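Local atomic coordinates of structural polyprotein, VP2 (Israeli acute paralysis virus, PDB entry 5CDD), a protein that probably serves as a structural subunit of the viral capsid, VP2 being one piece of the longer structural polyprotein. Residues C[28-31]-C[32-35]. Residues are numbered along the deposited sequence; the frame is centred on the assembly and turned at random.
Sequences AAKP and LSRY. Unlike the reference sequence in segment 28-31: A29 (reference Asn).
K30 reaches along its own chain to S33, three residues on, in an extended piece of the long loop that joins strands 13-18 and 47-51 of this picornavirus-type capsid protein, whose two antiparallel sheets belong to the jelly-roll fold of that family. The polar part of the contact is a single side-chain hydrogen bond: the ammonium group NZ of K30 donates to the hydroxyl OG of S33 over 3.0 Å. Lysine suits this place because its four methylenes span the two residues between while the backbone stays extended. The chain does so by turning about its CB-CG and CG-CD bonds (chi2 -71°, chi3 -125°), so that it runs alongside the backbone until NZ meets S33 OG and does not stand straight off it. Serine is the natural answer, a short side chain whose hydroxyl oxygen accepts from the ammonium. Its OG lies anti to its own carbonyl carbon (chi1 -59°), and its backbone N is held separately by a hydrogen bond to Q43 OE1, which anchors the serine from a later part of the loop.

Between the bonded pair, P31 and L32 are joined directly through their peptide link, and the closeness of their atoms follows from that. The proline ring restricts rotation about its N-CA bond and suits an extended course. The CB of L32 points away from residues 28-31. Nonpolar packing lies beyond the two segments: the buried isobutyl group of L32 rests on Q43 and on R113 and V116 of helix 113-116, a place where a branched hydrocarbon fits well, while the backbone of L32 hydrogen-bonds with P161. The loop therefore presents leucine to the protein interior and, on another side, the hydrogen bond from K30 NZ to S33 OG.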
loop_
_atom_site.group_PDB
_atom_site.type_symbol
_atom_site.label_atom_id
_atom_site.label_comp_id
_atom_site.label_asym_id
_atom_site.label_seq_id
_atom_site.Cartn_x
_atom_site.Cartn_y
_atom_site.Cartn_z
ATOM N N ALA C 28 -56.510 51.307 5.506
ATOM C CA ALA C 28 -57.135 50.138 4.915
ATOM C C ALA C 28 -56.443 49.829 3.594
ATOM O O ALA C 28 -56.317 48.669 3.197
ATOM C CB ALA C 28 -58.619 50.408 4.678
ATOM N N ALA C 29 -55.999 50.883 2.915
ATOM C CA ALA C 29 -55.320 50.740 1.635
ATOM C C ALA C 29 -53.854 51.148 1.752
ATOM O O ALA C 29 -53.110 51.074 0.770
ATOM C CB ALA C 29 -56.025 51.581 0.558
ATOM N N LYS C 30 -53.451 51.576 2.949
ATOM C CA LYS C 30 -52.081 51.962 3.232
ATOM C C LYS C 30 -51.328 50.863 2.477
ATOM O O LYS C 30 -51.556 49.676 2.729
ATOM C CB LYS C 30 -51.873 52.042 4.750
ATOM C CG LYS C 30 -51.256 53.333 5.273
ATOM C CD LYS C 30 -49.785 53.459 4.892
ATOM C CE LYS C 30 -48.890 53.685 6.110
ATOM N NZ LYS C 30 -47.478 53.959 5.715
ATOM N N PRO C 31 -50.427 51.235 1.545
ATOM C CA PRO C 31 -49.689 50.230 0.773
ATOM C C PRO C 31 -48.336 50.159 1.480
ATOM O O PRO C 31 -47.928 51.099 2.160
ATOM C CB PRO C 31 -49.560 50.802 -0.637
ATOM C CG PRO C 31 -49.574 52.274 -0.382
ATOM C CD PRO C 31 -50.704 52.425 0.623
ATOM N N LEU C 32 -47.660 49.027 1.315
ATOM C CA LEU C 32 -46.360 48.810 1.927
ATOM C C LEU C 32 -45.460 50.030 1.793
ATOM O O LEU C 32 -45.345 50.612 0.713
ATOM C CB LEU C 32 -45.677 47.601 1.286
ATOM C CG LEU C 32 -46.335 46.246 1.539
ATOM C CD1 LEU C 32 -45.652 45.183 0.706
ATOM C CD2 LEU C 32 -46.251 45.908 3.017
ATOM N N SER C 33 -44.830 50.413 2.900
ATOM C CA SER C 33 -43.926 51.556 2.914
ATOM C C SER C 33 -42.577 51.135 2.350
ATOM O O SER C 33 -42.065 50.061 2.675
ATOM C CB SER C 33 -43.740 52.072 4.341
ATOM O OG SER C 33 -44.975 52.467 4.908
ATOM N N ARG C 34 -42.000 51.986 1.511
ATOM C CA ARG C 34 -40.715 51.695 0.896
ATOM C C ARG C 34 -39.632 51.435 1.946
ATOM O O ARG C 34 -38.739 50.614 1.732
ATOM C CB ARG C 34 -40.305 52.856 -0.014
ATOM C CG ARG C 34 -39.140 52.547 -0.934
ATOM C CD ARG C 34 -38.842 53.709 -1.868
ATOM N NE ARG C 34 -37.733 53.408 -2.771
ATOM C CZ ARG C 34 -37.253 54.254 -3.678
ATOM N NH1 ARG C 34 -37.786 55.463 -3.808
ATOM N NH2 ARG C 34 -36.240 53.892 -4.457
ATOM N N TYR C 35 -39.726 52.124 3.081
ATOM C CA TYR C 35 -38.750 51.977 4.162
ATOM C C TYR C 35 -39.419 51.906 5.533
ATOM O O TYR C 35 -40.630 52.080 5.657
ATOM C CB TYR C 35 -37.782 53.166 4.162
ATOM C CG TYR C 35 -36.919 53.293 2.927
ATOM C CD1 TYR C 35 -35.759 52.533 2.780
ATOM C CD2 TYR C 35 -37.260 54.177 1.905
ATOM C CE1 TYR C 35 -34.959 52.653 1.643
ATOM C CE2 TYR C 35 -36.468 54.303 0.764
ATOM C CZ TYR C 35 -35.320 53.539 0.640
ATOM O OH TYR C 35 -34.537 53.661 -0.485
#